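Long-range contacts in putative phosphatase (PDB 3SD7), which probably hydrolyses phosphate esters as a member of the haloacid dehalogenase superfamily, its natural substrate not being established: residues A[40-46]-A[108-112]; A[49-54]-A[96-101]; A[34-38]-A[133-137]; A[206-212]-A[225-231]. One frame throughout, in Å; residues are numbered along the deposited sequence.

Contact 1 (A[40-46]-A[108-112]); sequences LTDPKEG and ENKIY. With GOL (glycerol), chain E.
A two-stranded antiparallel sheet, Thr41-Asp42 against Lys110-Ile111, joins the segments and is consistent with the flap of the haloacid dehalogenase fold, whose strands lead into and out of a helical cap. Asp42 and Lys110 are its hydrogen-bonded pair, Asp42 N lying 2.7 Å from Lys110 O and Lys110 N 3.0 Å from Asp42 O. Tyr112 N continues the pattern with an almost straight bond (178°) to Leu40 O. In the non-hydrogen-bonded pair, Thr41 CG2 packs 4.0 Å from Ile111 CA. A water accepts from Thr41 OG1 and donates to Asn109 OD1. At the helical end, Gly46 N donates to Glu108 O over 3.0 Å, pinning the first turn of helix 44-57. Beside it the carboxylates of Glu45 and Glu108 stack with planes 18° apart and Glu45 OE2 3.8 Å from Glu108 OE2; Lys49 pairs with the first and Tyr100 OH bonds to the second.

Asp42 CB lies 3.4 Å from Tyr112 OH. With CG anti to the backbone N (chi1 -174°), the Asp42 carboxylate accepts from Lys44 N at OD1, an Asx turn, and from glycerol O3 at OD2; Tyr214 OH also bonds OD1. Lys44 NZ, Tyr112 OH and Tyr212 O hold the glycerol too. Asp42 is thus gripped at both oxygens; the glycerol, probably from the crystallisation liquor, may mark a polar pocket, and Lys49 probably eases the glutamates' repulsion.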
# COMPACT_ATOMS: atom_id res chain seq x y z
N LEU A 40 -1.27 -4.80 -3.78
CA LEU A 40 -1.07 -6.24 -3.59
C LEU A 40 -2.07 -6.86 -2.68
O LEU A 40 -2.55 -7.98 -2.96
CB LEU A 40 0.33 -6.52 -3.02
CG LEU A 40 1.51 -6.07 -3.88
CD1 LEU A 40 2.84 -6.25 -3.10
CD2 LEU A 40 1.56 -6.87 -5.18
N THR A 41 -2.35 -6.20 -1.57
CA THR A 41 -3.24 -6.72 -0.52
C THR A 41 -4.20 -5.64 -0.02
O THR A 41 -3.92 -4.45 -0.12
CB THR A 41 -2.42 -7.28 0.67
OG1 THR A 41 -1.54 -6.25 1.16
CG2 THR A 41 -1.57 -8.48 0.22
N ASP A 42 -5.34 -6.08 0.49
CA ASP A 42 -6.38 -5.17 0.98
C ASP A 42 -6.40 -5.24 2.52
O ASP A 42 -6.71 -6.29 3.09
CB ASP A 42 -7.72 -5.56 0.37
CG ASP A 42 -8.83 -4.58 0.71
OD1 ASP A 42 -8.60 -3.68 1.52
OD2 ASP A 42 -9.97 -4.76 0.20
N PRO A 43 -6.12 -4.12 3.20
CA PRO A 43 -6.05 -4.12 4.65
C PRO A 43 -7.38 -3.81 5.34
O PRO A 43 -7.40 -3.65 6.56
CB PRO A 43 -5.09 -2.97 4.92
CG PRO A 43 -5.43 -1.98 3.86
CD PRO A 43 -5.71 -2.81 2.64
N LYS A 44 -8.46 -3.73 4.58
CA LYS A 44 -9.75 -3.29 5.11
C LYS A 44 -10.16 -3.92 6.44
O LYS A 44 -10.52 -3.22 7.39
CB LYS A 44 -10.83 -3.48 4.05
CG LYS A 44 -12.23 -3.13 4.53
CD LYS A 44 -13.24 -3.23 3.43
CE LYS A 44 -13.16 -2.00 2.50
NZ LYS A 44 -14.18 -2.03 1.41
N GLU A 45 -10.11 -5.23 6.51
CA GLU A 45 -10.57 -5.94 7.73
C GLU A 45 -9.84 -5.48 8.99
O GLU A 45 -10.46 -5.05 9.98
CB GLU A 45 -10.43 -7.44 7.54
CG GLU A 45 -11.09 -8.26 8.67
CD GLU A 45 -10.71 -9.74 8.68
OE1 GLU A 45 -10.02 -10.22 7.75
OE2 GLU A 45 -11.09 -10.42 9.66
N GLY A 46 -8.50 -5.58 8.98
CA GLY A 46 -7.72 -5.21 10.14
C GLY A 46 -7.79 -3.75 10.52
O GLY A 46 -7.77 -3.41 11.70
N GLU A 108 -5.16 -9.49 9.45
CA GLU A 108 -6.45 -9.35 8.78
C GLU A 108 -6.32 -8.53 7.49
O GLU A 108 -6.63 -7.35 7.44
CB GLU A 108 -7.44 -8.74 9.76
CG GLU A 108 -7.78 -9.72 10.89
CD GLU A 108 -8.51 -9.11 12.06
OE1 GLU A 108 -8.50 -7.87 12.21
OE2 GLU A 108 -9.10 -9.89 12.84
N ASN A 109 -5.82 -9.21 6.47
CA ASN A 109 -5.67 -8.66 5.14
C ASN A 109 -6.15 -9.69 4.13
O ASN A 109 -6.24 -10.89 4.45
CB ASN A 109 -4.19 -8.35 4.80
CG ASN A 109 -3.55 -7.36 5.74
OD1 ASN A 109 -3.50 -6.16 5.45
ND2 ASN A 109 -3.04 -7.85 6.89
N LYS A 110 -6.46 -9.24 2.92
CA LYS A 110 -6.89 -10.12 1.85
C LYS A 110 -6.06 -9.84 0.62
O LYS A 110 -6.04 -8.70 0.12
CB LYS A 110 -8.34 -9.84 1.53
CG LYS A 110 -9.06 -10.86 0.65
CD LYS A 110 -10.53 -10.43 0.52
CE LYS A 110 -11.37 -11.37 -0.33
NZ LYS A 110 -12.80 -10.95 -0.29
N ILE A 111 -5.44 -10.86 0.06
CA ILE A 111 -4.66 -10.67 -1.15
C ILE A 111 -5.62 -10.49 -2.32
O ILE A 111 -6.65 -11.15 -2.38
CB ILE A 111 -3.64 -11.81 -1.37
CG1 ILE A 111 -2.74 -11.54 -2.56
CG2 ILE A 111 -4.36 -13.16 -1.53
CD1 ILE A 111 -1.49 -12.47 -2.59
N TYR A 112 -5.30 -9.59 -3.25
CA TYR A 112 -6.20 -9.39 -4.39
C TYR A 112 -6.22 -10.63 -5.25
O TYR A 112 -5.18 -11.26 -5.48
CB TYR A 112 -5.86 -8.12 -5.17
CG TYR A 112 -6.23 -6.89 -4.41
CD1 TYR A 112 -7.56 -6.51 -4.29
CD2 TYR A 112 -5.27 -6.08 -3.80
CE1 TYR A 112 -7.93 -5.37 -3.56
CE2 TYR A 112 -5.63 -4.94 -3.06
CZ TYR A 112 -6.98 -4.60 -2.97
OH TYR A 112 -7.40 -3.50 -2.26
C1 GOL E . -10.61 -1.85 -2.08
O1 GOL E . -9.80 -2.67 -2.89
C2 GOL E . -12.09 -2.21 -2.26
O2 GOL E . -12.86 -1.20 -1.65
C3 GOL E . -12.39 -3.59 -1.66
O3 GOL E . -12.28 -3.63 -0.23
O HOH W 1 -2.87 -4.90 3.03
O HOH W 2 -5.17 -4.77 8.08

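Contact 2 (A[49-54]-A[96-101]); sequences KSIQYS and KYREYF
Lys96 and Ser54 meet where helix 87-105 crosses helix 44-57, the short axes passing 7.8 Å apart with their directions at 131°, a steep crossing nearer antiparallel than parallel. Lys96 lays its CB 3.6 Å from Ser54 OG, which bonds Ala93 O, and the Lys96 carbonyl oxygen sits in the plane of the Tyr53 ring, at the edge, 3.4 Å from Tyr53 CD2. The Lys96 chain then bends at chi2 toward Glu99, its partner in a long salt bridge.

Tyr97 offers a ring face to the other helix. Ser50 CB lies over it in a CH-pi contact, 3.6 Å from the centroid and displaced toward the rim, while Ile51 CG1 is 3.7 Å from Tyr97 CD1. Glu99 adds a peripheral touch, its carboxylate near Tyr53 OH.

Tyr100 points into the gap with CG anti to the backbone N (chi1 -179°), which carries the ring alongside both Lys49 and Ser50. Its CB is 3.4 Å from Tyr53 CD2, and the two tyrosine rings lie obliquely, planes at 38°. Ser50 OG comes to the Tyr100 edge, 3.2 Å from CD2, and Lys49 CD lies 3.6 Å from Tyr100 OH, a hydroxyl bonded to Glu108. Phe101 turns its ring edge to Ser50 OG, whose hydrogen bond goes to Gly46 O.

No hydrogen bond crosses, so side chains carry the contact. Both helices belong to the region inserted between strands 41-42 and 110-111, consistent with the haloacid dehalogenase cap. Helix 75-82 adds Leu75 against Tyr97 and Phe79 against Ser54, and Phe139 of helix 137-146 meets Phe101 edge-to-face.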
# COMPACT_ATOMS: atom_id res chain seq x y z
N LYS A 49 -11.38 -3.14 11.96
CA LYS A 49 -11.54 -3.81 13.26
C LYS A 49 -10.72 -3.14 14.36
O LYS A 49 -11.16 -3.10 15.53
CB LYS A 49 -11.25 -5.29 13.16
CG LYS A 49 -12.32 -6.05 12.44
CD LYS A 49 -12.05 -7.52 12.42
CE LYS A 49 -13.23 -8.27 11.83
NZ LYS A 49 -13.01 -9.73 11.84
N SER A 50 -9.56 -2.60 14.00
CA SER A 50 -8.71 -1.88 14.94
C SER A 50 -9.40 -0.60 15.38
O SER A 50 -9.41 -0.28 16.57
CB SER A 50 -7.34 -1.58 14.35
OG SER A 50 -6.64 -2.76 14.02
N ILE A 51 -9.98 0.14 14.42
CA ILE A 51 -10.73 1.34 14.76
C ILE A 51 -11.94 1.00 15.63
O ILE A 51 -12.20 1.66 16.64
CB ILE A 51 -11.19 2.12 13.49
CG1 ILE A 51 -9.97 2.60 12.72
CG2 ILE A 51 -12.07 3.30 13.89
CD1 ILE A 51 -10.28 3.29 11.37
N GLN A 52 -12.68 -0.04 15.25
CA GLN A 52 -13.85 -0.49 16.00
C GLN A 52 -13.49 -0.80 17.46
O GLN A 52 -14.19 -0.40 18.40
CB GLN A 52 -14.46 -1.73 15.35
CG GLN A 52 -15.81 -2.18 15.94
CD GLN A 52 -16.32 -3.47 15.31
OE1 GLN A 52 -15.61 -4.47 15.27
NE2 GLN A 52 -17.54 -3.45 14.81
N TYR A 53 -12.39 -1.53 17.63
CA TYR A 53 -11.90 -1.89 18.95
C TYR A 53 -11.57 -0.64 19.77
O TYR A 53 -11.87 -0.58 20.98
CB TYR A 53 -10.66 -2.79 18.82
CG TYR A 53 -9.96 -3.10 20.12
CD1 TYR A 53 -10.44 -4.09 20.97
CD2 TYR A 53 -8.81 -2.41 20.50
CE1 TYR A 53 -9.80 -4.39 22.16
CE2 TYR A 53 -8.15 -2.71 21.70
CZ TYR A 53 -8.66 -3.70 22.51
OH TYR A 53 -8.02 -4.00 23.70
N SER A 54 -10.95 0.35 19.13
CA SER A 54 -10.59 1.59 19.80
C SER A 54 -11.87 2.31 20.21
O SER A 54 -12.07 2.60 21.39
CB SER A 54 -9.71 2.47 18.93
OG SER A 54 -9.33 3.64 19.64
N LYS A 96 -5.11 2.44 21.46
CA LYS A 96 -5.99 1.26 21.45
C LYS A 96 -6.03 0.63 20.06
O LYS A 96 -6.02 -0.60 19.92
CB LYS A 96 -7.39 1.61 21.93
CG LYS A 96 -7.43 2.05 23.40
CD LYS A 96 -7.04 0.91 24.31
CE LYS A 96 -6.90 1.38 25.75
NZ LYS A 96 -6.50 0.27 26.64
N TYR A 97 -6.08 1.48 19.03
CA TYR A 97 -6.02 1.01 17.65
C TYR A 97 -4.75 0.17 17.44
O TYR A 97 -4.80 -0.96 16.94
CB TYR A 97 -6.01 2.20 16.69
CG TYR A 97 -5.72 1.81 15.25
CD1 TYR A 97 -6.74 1.71 14.32
CD2 TYR A 97 -4.42 1.53 14.83
CE1 TYR A 97 -6.47 1.36 13.00
CE2 TYR A 97 -4.14 1.16 13.50
CZ TYR A 97 -5.18 1.08 12.61
OH TYR A 97 -4.95 0.73 11.29
N ARG A 98 -3.61 0.74 17.82
CA ARG A 98 -2.31 0.08 17.64
C ARG A 98 -2.23 -1.24 18.39
O ARG A 98 -1.67 -2.21 17.88
CB ARG A 98 -1.18 1.01 18.08
CG ARG A 98 -1.05 2.23 17.18
CD ARG A 98 0.11 3.10 17.60
NE ARG A 98 0.35 4.20 16.67
CZ ARG A 98 1.36 5.07 16.78
NH1 ARG A 98 2.24 4.97 17.77
NH2 ARG A 98 1.49 6.04 15.88
N GLU A 99 -2.80 -1.27 19.59
CA GLU A 99 -2.83 -2.47 20.40
C GLU A 99 -3.53 -3.59 19.63
O GLU A 99 -2.99 -4.70 19.50
CB GLU A 99 -3.53 -2.19 21.73
CG GLU A 99 -3.66 -3.39 22.64
CD GLU A 99 -4.24 -3.05 24.00
OE1 GLU A 99 -4.71 -1.91 24.20
OE2 GLU A 99 -4.22 -3.93 24.88
N TYR A 100 -4.73 -3.31 19.11
CA TYR A 100 -5.47 -4.33 18.37
C TYR A 100 -4.77 -4.66 17.05
O TYR A 100 -4.75 -5.81 16.61
CB TYR A 100 -6.92 -3.89 18.08
CG TYR A 100 -7.70 -4.95 17.32
CD1 TYR A 100 -8.55 -5.84 17.99
CD2 TYR A 100 -7.56 -5.10 15.94
CE1 TYR A 100 -9.24 -6.83 17.29
CE2 TYR A 100 -8.24 -6.07 15.24
CZ TYR A 100 -9.07 -6.94 15.92
OH TYR A 100 -9.73 -7.90 15.19
N PHE A 101 -4.19 -3.66 16.41
CA PHE A 101 -3.58 -3.92 15.10
C PHE A 101 -2.35 -4.84 15.22
O PHE A 101 -2.19 -5.78 14.44
CB PHE A 101 -3.20 -2.63 14.39
CG PHE A 101 -2.77 -2.87 12.95
CD1 PHE A 101 -3.72 -2.95 11.94
CD2 PHE A 101 -1.44 -3.06 12.64
CE1 PHE A 101 -3.33 -3.19 10.63
CE2 PHE A 101 -1.04 -3.29 11.32
CZ PHE A 101 -1.97 -3.36 10.33

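Contact 3 (A[34-38]-A[133-137]); sequences FDLDG and TSKPT. With NA (sodium ion), chain B.
Lys135 reaches across to Leu36 and Asp37. From the base of its side chain, CB and then CG each pass 4.4 Å from Leu36 CD2. At CD the chain presses on that same methyl, Lys135 CD to Leu36 CD2 being 3.3 Å, tighter than ordinary van der Waals contact. CE lies 3.5 Å from Asp37 OD1. A bend at chi4 (86°) then turns NZ onto the Asp37 carboxylate, making a salt bridge: 2.8 Å from Lys135 NZ to Asp37 OD2, on its syn lone pair, and a weak bond to Asp37 OD1. Both carboxylate oxygens therefore face the ammonium group, which should hold Asp37 against rotation.

The backbone of Asp37 has a different duty, for its O binds the sodium ion at 2.2 Å, together with three waters and Asp192. Asp35 OD1 takes Leu36 N on its anti lone pair at 2.7 Å and accepts from a water that also receives Ser134 N. Thr133 OG1 accepts from Lys135 N in an ST turn, and a second water links this hydroxyl to Asp37 N. Asp35 and Asp37 match the DxDx(T/V) pattern of haloacid dehalogenase phosphatases, so these bonds probably shape the active-site loop.

The two loops leave adjacent parallel strands, 31-34 and 128-133, near the centre of the chain. Helix 137-146 packs on them through Ala140, which touches Leu36 and Thr133, and Ile143, which touches Lys135. Strand 187-191 flanks Asp35 through Met189, while Lys168 forms a salt bridge with Asp35 OD2.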
# COMPACT_ATOMS: atom_id res chain seq x y z
N PHE A 34 6.04 -2.23 -6.59
CA PHE A 34 4.67 -2.27 -6.17
C PHE A 34 4.45 -1.59 -4.81
O PHE A 34 5.23 -1.78 -3.90
CB PHE A 34 4.16 -3.71 -5.99
CG PHE A 34 4.07 -4.50 -7.25
CD1 PHE A 34 2.84 -4.63 -7.91
CD2 PHE A 34 5.18 -5.20 -7.74
CE1 PHE A 34 2.74 -5.38 -9.04
CE2 PHE A 34 5.05 -5.97 -8.91
CZ PHE A 34 3.84 -6.04 -9.54
N ASP A 35 3.38 -0.82 -4.69
CA ASP A 35 2.92 -0.38 -3.38
C ASP A 35 2.23 -1.64 -2.77
O ASP A 35 2.03 -2.66 -3.44
CB ASP A 35 1.99 0.82 -3.49
CG ASP A 35 2.02 1.69 -2.21
OD1 ASP A 35 2.10 1.13 -1.11
OD2 ASP A 35 2.00 2.95 -2.32
N LEU A 36 1.86 -1.57 -1.51
CA LEU A 36 1.29 -2.73 -0.80
C LEU A 36 -0.23 -2.65 -0.69
O LEU A 36 -0.96 -3.28 -1.49
CB LEU A 36 1.93 -2.88 0.58
CG LEU A 36 1.46 -4.11 1.36
CD1 LEU A 36 2.10 -5.40 0.83
CD2 LEU A 36 1.79 -3.92 2.81
N ASP A 37 -0.70 -1.85 0.27
CA ASP A 37 -2.14 -1.69 0.51
C ASP A 37 -2.83 -1.18 -0.74
O ASP A 37 -2.40 -0.18 -1.39
CB ASP A 37 -2.44 -0.73 1.67
CG ASP A 37 -2.09 -1.28 3.04
OD1 ASP A 37 -1.77 -2.49 3.24
OD2 ASP A 37 -2.17 -0.45 3.98
N GLY A 38 -3.92 -1.83 -1.11
CA GLY A 38 -4.69 -1.45 -2.28
C GLY A 38 -4.10 -1.81 -3.61
O GLY A 38 -4.67 -1.52 -4.63
N THR A 133 6.55 1.20 -0.23
CA THR A 133 5.32 1.54 0.45
C THR A 133 5.54 2.51 1.60
O THR A 133 6.66 2.63 2.12
CB THR A 133 4.65 0.25 0.96
OG1 THR A 133 3.39 0.52 1.58
CG2 THR A 133 5.56 -0.52 1.96
N SER A 134 4.47 3.21 1.97
CA SER A 134 4.47 4.09 3.12
C SER A 134 4.12 3.28 4.38
O SER A 134 4.33 3.76 5.49
CB SER A 134 3.47 5.26 2.94
OG SER A 134 3.87 6.12 1.88
N LYS A 135 3.61 2.07 4.21
CA LYS A 135 3.29 1.19 5.34
C LYS A 135 4.60 0.83 6.04
O LYS A 135 5.63 0.77 5.36
CB LYS A 135 2.61 -0.08 4.84
CG LYS A 135 1.81 -0.81 5.93
CD LYS A 135 1.03 -1.96 5.35
CE LYS A 135 -0.03 -2.52 6.30
NZ LYS A 135 -1.37 -1.84 6.29
N PRO A 136 4.59 0.64 7.38
CA PRO A 136 5.85 0.25 8.02
C PRO A 136 6.43 -1.03 7.42
O PRO A 136 5.71 -1.97 7.14
CB PRO A 136 5.45 0.04 9.48
CG PRO A 136 4.32 0.99 9.67
CD PRO A 136 3.55 0.95 8.38
N THR A 137 7.73 -1.04 7.21
CA THR A 137 8.40 -2.21 6.62
C THR A 137 8.04 -3.50 7.32
O THR A 137 7.76 -4.48 6.65
CB THR A 137 9.90 -2.04 6.68
OG1 THR A 137 10.22 -0.79 6.07
CG2 THR A 137 10.63 -3.20 5.96
NA NA B . -1.92 1.95 -1.67
O HOH W 3 1.84 3.34 0.76
O HOH W 4 -0.85 3.62 -2.58
O HOH W 5 -0.60 1.93 0.10
O HOH W 6 0.76 0.38 1.55
O HOH W 7 -4.17 2.31 -0.81

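Contact 4 (A[206-212]-A[225-231]); sequences DSIGVLY and PTYIVEN
Ser207 and Thr226 open a parallel strand pairing by exchanging side-chain bonds: Ser207 N donates to Thr226 OG1 at 2.9 Å, and Thr226 N returns a longer bond, 3.3 Å, to Ser207 OG. The hydroxyl of Ser207 stands between its own N and carbonyl carbon (chi1 55°), which turns it to that amide. Beyond this start the backbones alternate as parallel strands do. Tyr227 N reaches Ser207 O, Gly209 N is 2.8 Å from Tyr227 O, Val229 N is 3.0 Å from Gly209 O, and Leu211 N is 2.9 Å from Val229 O. Tyr212 N, in contrast, is buried with no partner in the model.

Polar ends are satisfied further off: Asp206 OD2 by Lys27 and Tyr29, Tyr227 OH by Tyr29 OH, and Tyr212 OH by Thr39 O. On one face Val229 CG2 fits between Val210 CG1, 3.6 Å away, and Ile208 CG2, at 3.7 Å.

Ile238 of helix 235-239 covers Ile208, Tyr227 and Val229. On the other face, Ile220 of helix 217-223, the connection of this beta-alpha-beta unit, packs on Leu211, Pro225 and Ile228. Strand 187-191 flanks strand 206-210 across from strand 227-229, which ends the sheet.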
# COMPACT_ATOMS: atom_id res chain seq x y z
N ASP A 206 8.16 5.32 -15.20
CA ASP A 206 6.81 5.06 -15.64
C ASP A 206 5.95 4.53 -14.48
O ASP A 206 6.47 4.16 -13.41
CB ASP A 206 6.80 4.07 -16.82
CG ASP A 206 7.28 4.71 -18.14
OD1 ASP A 206 7.49 5.94 -18.18
OD2 ASP A 206 7.42 3.97 -19.14
N SER A 207 4.64 4.52 -14.71
CA SER A 207 3.69 4.09 -13.72
C SER A 207 2.44 3.44 -14.27
O SER A 207 1.95 3.76 -15.36
CB SER A 207 3.24 5.29 -12.85
OG SER A 207 2.74 6.35 -13.66
N ILE A 208 1.90 2.53 -13.46
CA ILE A 208 0.62 1.90 -13.69
C ILE A 208 -0.26 2.31 -12.50
O ILE A 208 0.07 2.04 -11.33
CB ILE A 208 0.66 0.37 -13.69
CG1 ILE A 208 1.54 -0.14 -14.83
CG2 ILE A 208 -0.80 -0.17 -13.85
CD1 ILE A 208 1.68 -1.66 -14.89
N GLY A 209 -1.35 3.01 -12.78
CA GLY A 209 -2.33 3.35 -11.77
C GLY A 209 -3.43 2.29 -11.83
O GLY A 209 -4.06 2.08 -12.90
N VAL A 210 -3.68 1.61 -10.73
CA VAL A 210 -4.71 0.59 -10.70
C VAL A 210 -6.00 1.18 -10.11
O VAL A 210 -5.96 2.07 -9.27
CB VAL A 210 -4.30 -0.69 -9.93
CG1 VAL A 210 -2.89 -1.15 -10.39
CG2 VAL A 210 -4.33 -0.49 -8.39
N LEU A 211 -7.14 0.64 -10.55
CA LEU A 211 -8.45 1.11 -10.13
C LEU A 211 -9.16 0.17 -9.16
O LEU A 211 -10.24 0.50 -8.68
CB LEU A 211 -9.37 1.34 -11.36
CG LEU A 211 -8.85 2.28 -12.45
CD1 LEU A 211 -9.85 2.33 -13.61
CD2 LEU A 211 -8.59 3.69 -11.87
N TYR A 212 -8.55 -0.99 -8.85
CA TYR A 212 -9.17 -1.96 -7.95
C TYR A 212 -8.88 -1.74 -6.47
O TYR A 212 -9.38 -2.50 -5.62
CB TYR A 212 -8.78 -3.40 -8.35
CG TYR A 212 -7.31 -3.67 -8.33
CD1 TYR A 212 -6.65 -3.92 -7.11
CD2 TYR A 212 -6.55 -3.69 -9.50
CE1 TYR A 212 -5.31 -4.17 -7.08
CE2 TYR A 212 -5.21 -3.95 -9.47
CZ TYR A 212 -4.58 -4.21 -8.26
OH TYR A 212 -3.23 -4.47 -8.23
N PRO A 225 -0.92 8.75 -14.93
CA PRO A 225 0.09 7.70 -14.98
C PRO A 225 0.35 7.26 -16.42
O PRO A 225 -0.38 7.65 -17.33
CB PRO A 225 -0.56 6.54 -14.21
CG PRO A 225 -2.01 6.76 -14.37
CD PRO A 225 -2.21 8.26 -14.42
N THR A 226 1.37 6.43 -16.61
CA THR A 226 1.70 5.95 -17.95
C THR A 226 0.58 5.07 -18.44
O THR A 226 0.22 5.12 -19.62
CB THR A 226 3.02 5.20 -17.96
OG1 THR A 226 3.97 5.91 -17.17
CG2 THR A 226 3.54 5.02 -19.41
N TYR A 227 0.02 4.27 -17.54
CA TYR A 227 -1.07 3.35 -17.85
C TYR A 227 -2.07 3.28 -16.71
O TYR A 227 -1.71 3.50 -15.54
CB TYR A 227 -0.51 1.93 -18.03
CG TYR A 227 0.72 1.81 -18.89
CD1 TYR A 227 0.64 1.69 -20.27
CD2 TYR A 227 1.99 1.81 -18.31
CE1 TYR A 227 1.78 1.57 -21.05
CE2 TYR A 227 3.14 1.69 -19.09
CZ TYR A 227 3.03 1.58 -20.44
OH TYR A 227 4.20 1.47 -21.19
N ILE A 228 -3.31 2.96 -17.06
CA ILE A 228 -4.37 2.72 -16.09
C ILE A 228 -4.93 1.30 -16.29
O ILE A 228 -5.21 0.91 -17.45
CB ILE A 228 -5.49 3.77 -16.24
CG1 ILE A 228 -4.93 5.16 -15.91
CG2 ILE A 228 -6.68 3.46 -15.34
CD1 ILE A 228 -5.92 6.29 -16.17
N VAL A 229 -5.09 0.54 -15.20
CA VAL A 229 -5.71 -0.80 -15.28
C VAL A 229 -6.88 -0.96 -14.30
O VAL A 229 -6.85 -0.43 -13.18
CB VAL A 229 -4.69 -1.94 -15.08
CG1 VAL A 229 -3.60 -1.82 -16.12
CG2 VAL A 229 -4.11 -1.90 -13.67
N GLU A 230 -7.93 -1.67 -14.74
CA GLU A 230 -9.09 -1.92 -13.90
C GLU A 230 -8.90 -3.09 -12.94
O GLU A 230 -9.40 -3.06 -11.82
CB GLU A 230 -10.36 -2.18 -14.76
CG GLU A 230 -11.14 -0.94 -15.18
CD GLU A 230 -12.04 -0.37 -14.08
OE1 GLU A 230 -11.74 -0.55 -12.87
OE2 GLU A 230 -13.06 0.27 -14.42
N ASN A 231 -8.14 -4.10 -13.36
CA ASN A 231 -8.00 -5.30 -12.58
C ASN A 231 -6.59 -5.84 -12.60
O ASN A 231 -5.74 -5.39 -13.37
CB ASN A 231 -8.99 -6.34 -13.09
CG ASN A 231 -8.93 -6.50 -14.58
OD1 ASN A 231 -7.87 -6.80 -15.13
ND2 ASN A 231 -10.08 -6.33 -15.26

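From the N terminus, segment 34-38 follows the central strand 31-34, and contact 3 closes a long loop when the chain returns at 133-137. Contact 1 is nested inside that loop, and contact 2 inside the loop of contact 1; none of these cross. Contact 2 thus joins helices within the inserted helical region, contact 1 ties its entry and exit together, and contact 3 joins strand ends at the metal site. Contact 4 follows in series and closes a short beta-alpha-beta loop at the sheet edge. Tyr212 still touches Tyr112 of contact 1 and Gly38 of contact 3, whereas contacts 2 and 4 remain about 17 Å apart at their nearest atoms.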